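Local coordinates for NADH kinase POS5 (Saccharomyces cerevisiae, PDB 3AFO), which phosphorylates NADH and, with a twofold lower preference, NAD(+) at the expense of ATP, making it a key source of the cellular reductant NADPH, at residues N43-K48 with S132-T137; G125-G130 with P140-F145. All blocks are in the same frame, centred on the assembly; numbering follows the deposited sequence. Where two conformers were deposited one is given.

Interaction 1. Residues N43-K48 with S132-T137; sequences NVYITK and SMFGNT
Tyr-45 reaches out from strand 43-48 of the five-stranded parallel sheet in the N-terminal, NAD kinase-family domain and meets Met-133 and Phe-134, in the loop that follows helix 124-132. A tyrosine suits the strand because its one broad ring can touch both. The first link is a Met-aromatic contact. Met-133 SD lies obliquely to the tyrosine ring, 4.8 Å from its centroid and 58° off the normal, and is 3.8 Å from Tyr-45 CE2. The two side chains cross at about a right angle, with the methionine extended beyond CG, which brings its methyl CE to 3.5 Å from Tyr-45 OH. A long, pliable, polarisable side chain suits this place, since it can bring sulfur and methyl against the ring and its hydroxyl.

The second link is apolar: Tyr-45 and Phe-134 slide past each other in opposite directions. Tyr-45 has CG anti to the backbone N (chi1 176°), which carries its ring off the strand into the loop's reach. Replacing Tyr-45 by an alanine here would probably leave Met-133 SD without its aromatic partner and open a gap beside the Phe-134 ring.

Covering the same buried patch, helix 108-114 sets Ile-111 on Tyr-45 and Val-112 on Phe-134, whose wholly apolar ring suits such surroundings. At that ring's edge, near its plane, Tyr-45 CD2 stands 4.2 Å from Phe-134 CZ.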
ATOM      1  N   ASN A  43     -45.641  13.708   2.871  1.00 29.39           N
ATOM      2  CA  ASN A  43     -45.480  12.421   2.193  1.00 27.79           C
ATOM      3  C   ASN A  43     -44.146  11.743   2.549  1.00 27.41           C
ATOM      4  O   ASN A  43     -43.081  12.133   2.050  1.00 27.48           O
ATOM      5  CB  ASN A  43     -45.575  12.582   0.677  1.00 27.11           C
ATOM      6  CG  ASN A  43     -46.902  13.196   0.213  1.00 27.57           C
ATOM      7  OD1 ASN A  43     -47.880  13.293   0.971  1.00 24.36           O
ATOM      8  ND2 ASN A  43     -46.934  13.607  -1.054  1.00 24.53           N
ATOM      9  N   VAL A  44     -44.214  10.736   3.407  1.00 26.06           N
ATOM     10  CA  VAL A  44     -43.014  10.053   3.883  1.00 25.54           C
ATOM     11  C   VAL A  44     -42.926   8.662   3.265  1.00 25.15           C
ATOM     12  O   VAL A  44     -43.745   7.791   3.554  1.00 25.31           O
ATOM     13  CB  VAL A  44     -42.999   9.976   5.428  1.00 25.63           C
ATOM     14  CG1 VAL A  44     -41.738   9.252   5.945  1.00 25.26           C
ATOM     15  CG2 VAL A  44     -43.079  11.391   6.031  1.00 25.13           C
ATOM     16  N   TYR A  45     -41.931   8.466   2.402  1.00 24.91           N
ATOM     17  CA  TYR A  45     -41.639   7.159   1.809  1.00 24.70           C
ATOM     18  C   TYR A  45     -40.661   6.356   2.679  1.00 24.45           C
ATOM     19  O   TYR A  45     -39.565   6.826   3.002  1.00 24.54           O
ATOM     20  CB  TYR A  45     -41.090   7.335   0.394  1.00 24.98           C
ATOM     21  CG  TYR A  45     -40.644   6.074  -0.315  1.00 25.81           C
ATOM     22  CD1 TYR A  45     -41.423   4.920  -0.295  1.00 26.69           C
ATOM     23  CD2 TYR A  45     -39.457   6.055  -1.048  1.00 27.25           C
ATOM     24  CE1 TYR A  45     -41.021   3.772  -0.961  1.00 28.83           C
ATOM     25  CE2 TYR A  45     -39.047   4.910  -1.727  1.00 28.42           C
ATOM     26  CZ  TYR A  45     -39.834   3.773  -1.676  1.00 30.25           C
ATOM     27  OH  TYR A  45     -39.444   2.632  -2.341  1.00 31.04           O
ATOM     28  N   ILE A  46     -41.067   5.143   3.046  1.00 24.18           N
ATOM     29  CA  ILE A  46     -40.273   4.317   3.952  1.00 23.86           C
ATOM     30  C   ILE A  46     -39.862   3.025   3.271  1.00 23.59           C
ATOM     31  O   ILE A  46     -40.705   2.304   2.721  1.00 23.59           O
ATOM     32  CB  ILE A  46     -41.026   3.985   5.272  1.00 24.00           C
ATOM     33  CG1 ILE A  46     -41.662   5.241   5.867  1.00 23.95           C
ATOM     34  CG2 ILE A  46     -40.073   3.341   6.294  1.00 23.25           C
ATOM     35  CD1 ILE A  46     -42.726   4.946   6.891  1.00 25.54           C
ATOM     36  N   THR A  47     -38.561   2.744   3.300  0.50 23.58           N
ATOM     37  CA  THR A  47     -38.018   1.509   2.749  0.50 23.37           C
ATOM     38  C   THR A  47     -37.267   0.762   3.840  0.50 23.60           C
ATOM     39  O   THR A  47     -36.794   1.367   4.804  0.50 23.17           O
ATOM     40  CB  THR A  47     -37.049   1.781   1.577  0.50 23.46           C
ATOM     41  OG1 THR A  47     -35.848   2.383   2.074  0.50 22.79           O
ATOM     42  CG2 THR A  47     -37.679   2.708   0.577  0.50 23.24           C
ATOM     43  N   LYS A  48     -37.161  -0.555   3.688  1.00 24.04           N
ATOM     44  CA  LYS A  48     -36.457  -1.371   4.678  1.00 24.82           C
ATOM     45  C   LYS A  48     -35.627  -2.453   4.020  1.00 25.55           C
ATOM     46  O   LYS A  48     -35.882  -2.847   2.887  1.00 25.08           O
ATOM     47  CB  LYS A  48     -37.439  -1.996   5.674  1.00 24.60           C
ATOM     48  CG  LYS A  48     -38.403  -3.016   5.068  1.00 25.27           C
ATOM     49  CD  LYS A  48     -39.280  -3.643   6.144  1.00 24.96           C
ATOM     50  CE  LYS A  48     -40.357  -4.552   5.538  1.00 25.31           C
ATOM     51  NZ  LYS A  48     -39.794  -5.668   4.708  1.00 25.17           N
ATOM     52  N   SER A 132     -31.400   5.208  -5.224  1.00 29.55           N
ATOM     53  CA  SER A 132     -31.347   4.716  -6.597  1.00 31.28           C
ATOM     54  C   SER A 132     -32.654   4.898  -7.366  1.00 32.16           C
ATOM     55  O   SER A 132     -32.644   5.100  -8.584  1.00 32.17           O
ATOM     56  CB  SER A 132     -30.979   3.236  -6.586  1.00 30.90           C
ATOM     57  OG  SER A 132     -30.756   2.789  -7.892  1.00 33.52           O
ATOM     58  N   MET A 133     -33.770   4.792  -6.648  1.00 33.05           N
ATOM     59  CA  MET A 133     -35.097   5.054  -7.211  1.00 34.55           C
ATOM     60  C   MET A 133     -35.221   6.443  -7.821  1.00 34.19           C
ATOM     61  O   MET A 133     -35.906   6.610  -8.822  1.00 34.92           O
ATOM     62  CB  MET A 133     -36.160   4.911  -6.124  1.00 35.13           C
ATOM     63  CG  MET A 133     -37.001   3.666  -6.204  1.00 38.53           C
ATOM     64  SD  MET A 133     -38.578   4.067  -5.420  1.00 43.92           S
ATOM     65  CE  MET A 133     -39.557   2.637  -5.837  1.00 42.44           C
ATOM     66  N   PHE A 134     -34.568   7.428  -7.210  1.00 34.09           N
ATOM     67  CA  PHE A 134     -34.669   8.834  -7.622  1.00 34.57           C
ATOM     68  C   PHE A 134     -33.572   9.261  -8.608  1.00 35.79           C
ATOM     69  O   PHE A 134     -33.217  10.452  -8.688  1.00 35.80           O
ATOM     70  CB  PHE A 134     -34.655   9.740  -6.388  1.00 34.12           C
ATOM     71  CG  PHE A 134     -35.772   9.461  -5.420  1.00 32.73           C
ATOM     72  CD1 PHE A 134     -36.993  10.119  -5.542  1.00 30.91           C
ATOM     73  CD2 PHE A 134     -35.612   8.528  -4.397  1.00 31.80           C
ATOM     74  CE1 PHE A 134     -38.041   9.857  -4.649  1.00 29.90           C
ATOM     75  CE2 PHE A 134     -36.657   8.260  -3.495  1.00 31.57           C
ATOM     76  CZ  PHE A 134     -37.876   8.931  -3.628  1.00 30.19           C
ATOM     77  N   GLY A 135     -33.066   8.282  -9.362  1.00 36.75           N
ATOM     78  CA  GLY A 135     -31.959   8.465 -10.302  1.00 38.17           C
ATOM     79  C   GLY A 135     -32.061   9.651 -11.239  1.00 38.99           C
ATOM     80  O   GLY A 135     -31.226  10.559 -11.187  1.00 39.50           O
ATOM     81  N   ASN A 136     -33.080   9.672 -12.092  1.00 39.79           N
ATOM     82  CA  ASN A 136     -33.163  10.752 -13.084  1.00 40.25           C
ATOM     83  C   ASN A 136     -33.857  12.016 -12.578  1.00 39.83           C
ATOM     84  O   ASN A 136     -33.955  13.005 -13.305  1.00 40.56           O
ATOM     85  CB  ASN A 136     -33.785  10.263 -14.400  1.00 40.98           C
ATOM     86  CG  ASN A 136     -35.247   9.887 -14.251  1.00 43.03           C
ATOM     87  OD1 ASN A 136     -35.671   9.417 -13.194  1.00 46.38           O
ATOM     88  ND2 ASN A 136     -36.028  10.095 -15.310  1.00 45.33           N
ATOM     89  N   THR A 137     -34.319  12.003 -11.333  1.00 38.71           N
ATOM     90  CA  THR A 137     -34.923  13.198 -10.761  1.00 37.48           C
ATOM     91  C   THR A 137     -34.201  13.745  -9.520  1.00 36.36           C
ATOM     92  O   THR A 137     -33.081  13.340  -9.176  1.00 36.55           O
ATOM     93  CB  THR A 137     -36.425  12.989 -10.470  1.00 37.85           C
ATOM     94  OG1 THR A 137     -37.037  14.257 -10.216  1.00 38.33           O
ATOM     95  CG2 THR A 137     -36.624  12.079  -9.268  1.00 38.47           C
TER

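Interaction 2. Residues G125-G130 with P140-F145; sequences GTILHG and PPVLAF. With NAI (1,4-dihydronicotinamide adenine dinucleotide), chain C.
Ile-127 packs its branched side chain on Ala-144 and Val-142, closing helix 124-132 onto strand 142-146 within the beta-alpha-beta unit that also includes strand 117-122. The Gly-Gly-Asp-Gly sequence characteristic of NAD kinases runs into the first turn of the helix, so its start belongs to the dinucleotide pocket while its buried flank faces the sheet.

From CB, which is still 5.4 Å from Ala-144 CB, the isoleucine divides. Its shorter branch, CG2, turns to the valine and rests loosely, 4.4 Å from Val-142 CG1. The longer branch does the closer work: CG1 lies beside the backbone N (chi1 -58°) and the chain then runs extended (chi2 178°), carrying CD1 up beside the Ala-144 methyl. CG1 comes within 4.1 Å of Ala-144 CB, and CD1 ends at 3.6 Å from that same methyl. One beta-branched residue thus spans two strand positions, i and i+2, whose side chains point to the helix. Alanine's single methyl leaves room for the isoleucine tip, and it also touches Thr-120 of the neighbouring strand. Between them, Leu-143 takes the other face of the sheet and meets Val-164 of helix 161-169.

The helix's other flank serves the bound NADH. Gly-125 suits its place because a CB there would clash with the nicotinamide-side phosphate oxygen O2N; its own N lies 3.2 Å from NAI O1N. Leu-128 adds an apolar touch, with CD1 at 3.6 Å from NAI C5D. Further along, the imidazole of His-129 has Gly-125 O over one face, 3.1 Å above the ring plane and offset toward the rim, while its NE2 stands 3.9 Å from NAI O2N.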
ATOM      1  N   GLY A 125     -26.812  -0.605   2.086  1.00 23.25           N
ATOM      2  CA  GLY A 125     -27.547  -1.075   0.914  1.00 23.67           C
ATOM      3  C   GLY A 125     -28.969  -0.520   0.836  1.00 23.98           C
ATOM      4  O   GLY A 125     -29.472  -0.244  -0.251  1.00 23.70           O
ATOM      5  N   THR A 126     -29.595  -0.328   1.998  1.00 24.05           N
ATOM      6  CA  THR A 126     -30.959   0.203   2.069  1.00 24.17           C
ATOM      7  C   THR A 126     -31.016   1.645   1.569  1.00 23.90           C
ATOM      8  O   THR A 126     -31.879   1.982   0.753  1.00 24.06           O
ATOM      9  CB  THR A 126     -31.545   0.106   3.495  1.00 24.59           C
ATOM     10  OG1 THR A 126     -31.223  -1.176   4.045  1.00 25.14           O
ATOM     11  CG2 THR A 126     -33.070   0.278   3.459  1.00 24.71           C
ATOM     12  N   ILE A 127     -30.099   2.476   2.052  1.00 23.17           N
ATOM     13  CA  ILE A 127     -29.931   3.835   1.539  1.00 23.35           C
ATOM     14  C   ILE A 127     -29.668   3.816   0.028  1.00 23.62           C
ATOM     15  O   ILE A 127     -30.360   4.498  -0.730  1.00 23.47           O
ATOM     16  CB  ILE A 127     -28.772   4.561   2.253  1.00 23.36           C
ATOM     17  CG1 ILE A 127     -29.026   4.616   3.760  1.00 23.23           C
ATOM     18  CG2 ILE A 127     -28.574   5.964   1.692  1.00 23.02           C
ATOM     19  CD1 ILE A 127     -27.905   5.271   4.536  1.00 21.72           C
ATOM     20  N   LEU A 128     -28.674   3.028  -0.401  1.00 23.45           N
ATOM     21  CA  LEU A 128     -28.288   2.950  -1.809  1.00 23.81           C
ATOM     22  C   LEU A 128     -29.459   2.624  -2.758  1.00 24.59           C
ATOM     23  O   LEU A 128     -29.689   3.332  -3.741  1.00 23.91           O
ATOM     24  CB  LEU A 128     -27.111   1.970  -2.002  1.00 23.21           C
ATOM     25  CG  LEU A 128     -25.765   2.405  -1.395  1.00 22.27           C
ATOM     26  CD1 LEU A 128     -24.702   1.386  -1.754  1.00 24.35           C
ATOM     27  CD2 LEU A 128     -25.335   3.784  -1.869  1.00 21.78           C
ATOM     28  N   HIS A 129     -30.198   1.557  -2.461  1.00 25.74           N
ATOM     29  CA  HIS A 129     -31.357   1.178  -3.278  1.00 26.92           C
ATOM     30  C   HIS A 129     -32.481   2.214  -3.211  1.00 26.90           C
ATOM     31  O   HIS A 129     -33.135   2.476  -4.217  1.00 27.22           O
ATOM     32  CB  HIS A 129     -31.886  -0.215  -2.902  1.00 27.33           C
ATOM     33  CG  HIS A 129     -30.830  -1.279  -2.873  1.00 30.82           C
ATOM     34  ND1 HIS A 129     -30.946  -2.422  -2.108  1.00 34.39           N
ATOM     35  CD2 HIS A 129     -29.631  -1.368  -3.501  1.00 33.24           C
ATOM     36  CE1 HIS A 129     -29.871  -3.174  -2.277  1.00 35.43           C
ATOM     37  NE2 HIS A 129     -29.055  -2.555  -3.111  1.00 35.13           N
ATOM     38  N   GLY A 130     -32.687   2.807  -2.038  1.00 26.80           N
ATOM     39  CA  GLY A 130     -33.694   3.855  -1.866  1.00 27.33           C
ATOM     40  C   GLY A 130     -33.410   5.091  -2.702  1.00 27.68           C
ATOM     41  O   GLY A 130     -34.267   5.567  -3.438  1.00 27.42           O
ATOM     42  N   PRO A 140     -35.254  13.471  -2.671  1.00 24.92           N
ATOM     43  CA  PRO A 140     -35.727  14.083  -1.434  1.00 24.95           C
ATOM     44  C   PRO A 140     -34.685  13.870  -0.329  1.00 24.74           C
ATOM     45  O   PRO A 140     -33.844  12.979  -0.457  1.00 24.76           O
ATOM     46  CB  PRO A 140     -37.003  13.292  -1.121  1.00 24.89           C
ATOM     47  CG  PRO A 140     -36.828  11.987  -1.823  1.00 24.78           C
ATOM     48  CD  PRO A 140     -36.058  12.300  -3.061  1.00 25.18           C
ATOM     49  N   PRO A 141     -34.747  14.669   0.753  1.00 24.63           N
ATOM     50  CA  PRO A 141     -33.884  14.467   1.916  1.00 24.00           C
ATOM     51  C   PRO A 141     -33.983  13.031   2.424  1.00 23.66           C
ATOM     52  O   PRO A 141     -35.047  12.405   2.308  1.00 23.29           O
ATOM     53  CB  PRO A 141     -34.465  15.429   2.951  1.00 24.67           C
ATOM     54  CG  PRO A 141     -35.192  16.456   2.154  1.00 24.67           C
ATOM     55  CD  PRO A 141     -35.679  15.796   0.937  1.00 24.56           C
ATOM     56  N   VAL A 142     -32.881  12.517   2.968  1.00 22.89           N
ATOM     57  CA  VAL A 142     -32.794  11.110   3.381  1.00 22.60           C
ATOM     58  C   VAL A 142     -32.568  10.988   4.885  1.00 22.09           C
ATOM     59  O   VAL A 142     -31.588  11.512   5.426  1.00 22.07           O
ATOM     60  CB  VAL A 142     -31.661  10.360   2.626  1.00 23.29           C
ATOM     61  CG1 VAL A 142     -31.628   8.873   3.019  1.00 22.39           C
ATOM     62  CG2 VAL A 142     -31.829  10.505   1.115  1.00 22.65           C
ATOM     63  N   LEU A 143     -33.486  10.296   5.552  1.00 21.76           N
ATOM     64  CA  LEU A 143     -33.410  10.059   6.989  1.00 21.59           C
ATOM     65  C   LEU A 143     -33.132   8.584   7.195  1.00 21.40           C
ATOM     66  O   LEU A 143     -33.965   7.739   6.871  1.00 20.32           O
ATOM     67  CB  LEU A 143     -34.728  10.447   7.694  1.00 21.50           C
ATOM     68  CG  LEU A 143     -34.769  10.244   9.220  1.00 21.90           C
ATOM     69  CD1 LEU A 143     -33.585  10.900   9.911  1.00 21.60           C
ATOM     70  CD2 LEU A 143     -36.105  10.708   9.854  1.00 20.76           C
ATOM     71  N   ALA A 144     -31.949   8.288   7.734  1.00 21.14           N
ATOM     72  CA  ALA A 144     -31.438   6.931   7.711  1.00 21.73           C
ATOM     73  C   ALA A 144     -31.276   6.363   9.124  1.00 22.09           C
ATOM     74  O   ALA A 144     -30.530   6.908   9.944  1.00 21.89           O
ATOM     75  CB  ALA A 144     -30.116   6.886   6.936  1.00 21.68           C
ATOM     76  N   PHE A 145     -31.992   5.276   9.400  1.00 23.13           N
ATOM     77  CA  PHE A 145     -31.900   4.593  10.694  1.00 24.33           C
ATOM     78  C   PHE A 145     -31.236   3.237  10.554  1.00 25.38           C
ATOM     79  O   PHE A 145     -31.630   2.431   9.717  1.00 25.63           O
ATOM     80  CB  PHE A 145     -33.288   4.385  11.308  1.00 24.21           C
ATOM     81  CG  PHE A 145     -33.981   5.659  11.701  1.00 23.98           C
ATOM     82  CD1 PHE A 145     -33.609   6.344  12.849  1.00 24.11           C
ATOM     83  CD2 PHE A 145     -35.041   6.149  10.937  1.00 23.62           C
ATOM     84  CE1 PHE A 145     -34.267   7.521  13.225  1.00 24.73           C
ATOM     85  CE2 PHE A 145     -35.702   7.312  11.305  1.00 23.68           C
ATOM     86  CZ  PHE A 145     -35.314   8.003  12.447  1.00 23.14           C
TER
HETATM   87  PA  NAI C1001     -22.963  -5.282   0.396  1.00 37.38           P
HETATM   88  O1A NAI C1001     -23.663  -5.570   1.691  1.00 38.23           O
HETATM   89  O2A NAI C1001     -22.540  -6.592  -0.461  1.00 37.53           O
HETATM   90  O5B NAI C1001     -21.604  -4.536   0.608  1.00 36.35           O
HETATM   91  C5B NAI C1001     -21.612  -3.504   1.471  1.00 32.42           C
HETATM   92  C4B NAI C1001     -20.522  -3.692   2.463  1.00 28.63           C
HETATM   93  O4B NAI C1001     -19.809  -2.443   2.259  1.00 26.51           O
HETATM   94  C3B NAI C1001     -21.328  -3.566   3.751  1.00 27.23           C
HETATM   95  O3B NAI C1001     -20.521  -3.977   4.857  1.00 26.14           O
HETATM   96  C2B NAI C1001     -21.585  -2.058   3.781  1.00 25.98           C
HETATM   97  O2B NAI C1001     -21.785  -1.579   5.105  1.00 29.14           O
HETATM   98  C1B NAI C1001     -20.259  -1.503   3.263  1.00 24.59           C
HETATM   99  N9A NAI C1001     -20.446  -0.174   2.615  1.00 22.58           N
HETATM  100  C8A NAI C1001     -21.237   0.124   1.578  1.00 22.08           C
HETATM  101  N7A NAI C1001     -21.124   1.434   1.302  1.00 20.73           N
HETATM  102  C5A NAI C1001     -20.239   1.961   2.150  1.00 20.58           C
HETATM  103  C6A NAI C1001     -19.710   3.238   2.348  1.00 20.36           C
HETATM  104  N6A NAI C1001     -20.063   4.293   1.585  1.00 17.25           N
HETATM  105  N1A NAI C1001     -18.817   3.405   3.343  1.00 19.23           N
HETATM  106  C2A NAI C1001     -18.434   2.403   4.121  1.00 19.36           C
HETATM  107  N3A NAI C1001     -18.917   1.180   3.957  1.00 20.02           N
HETATM  108  C4A NAI C1001     -19.818   0.934   2.989  1.00 21.24           C
HETATM  109  O3  NAI C1001     -23.882  -4.395  -0.664  1.00 32.63           O
HETATM  110  PN  NAI C1001     -24.568  -2.996  -0.272  1.00 31.78           P
HETATM  111  O1N NAI C1001     -24.655  -2.866   1.219  1.00 30.93           O
HETATM  112  O2N NAI C1001     -25.737  -2.900  -1.171  1.00 30.09           O
HETATM  113  O5D NAI C1001     -23.502  -1.844  -0.728  1.00 27.57           O
HETATM  114  C5D NAI C1001     -23.024  -1.791  -2.062  1.00 23.07           C
HETATM  115  C4D NAI C1001     -21.542  -1.454  -2.055  1.00 20.22           C
HETATM  116  O4D NAI C1001     -20.838  -2.685  -1.771  1.00 19.40           O
HETATM  117  C3D NAI C1001     -21.002  -1.082  -3.427  1.00 19.70           C
HETATM  118  O3D NAI C1001     -21.255   0.299  -3.721  1.00 19.57           O
HETATM  119  C2D NAI C1001     -19.492  -1.356  -3.238  1.00 18.44           C
HETATM  120  O2D NAI C1001     -18.817  -0.137  -2.894  1.00 17.36           O
HETATM  121  C1D NAI C1001     -19.473  -2.322  -2.016  1.00 18.95           C
HETATM  122  N1N NAI C1001     -18.692  -3.510  -2.396  1.00 19.37           N
HETATM  123  C2N NAI C1001     -17.505  -3.737  -1.708  1.00 18.94           C
HETATM  124  C3N NAI C1001     -16.698  -4.819  -2.018  1.00 18.50           C
HETATM  125  C7N NAI C1001     -15.397  -5.023  -1.200  1.00 16.82           C
HETATM  126  O7N NAI C1001     -14.647  -5.978  -1.387  1.00 18.02           O
HETATM  127  N7N NAI C1001     -15.165  -4.103  -0.285  1.00 15.22           N
HETATM  128  C4N NAI C1001     -17.092  -5.692  -3.040  1.00 19.61           C
HETATM  129  C5N NAI C1001     -18.289  -5.476  -3.753  1.00 19.78           C
HETATM  130  C6N NAI C1001     -19.099  -4.381  -3.446  1.00 19.20           C

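The two interactions interlock along the chain, their segments coming in the order 43-48, 125-130, 132-137, 140-145. Their centres are 8 Å apart and both reach the same parallel sheet, in which strand 117-122 separates strands 43-48 and 142-146. The two interactions also touch directly, with Phe-134 CD1 3.4 Å from Pro-140 CD and Lys-48 C 3.8 Å from Thr-126 CG2. Interaction 2 flanks the NADH pocket and packs the pocket-lining helix 124-132 on the sheet, whereas interaction 1, whose Met-133 side chain lies about 14 Å from the ligand, packs the loop after that helix on strand 43-48.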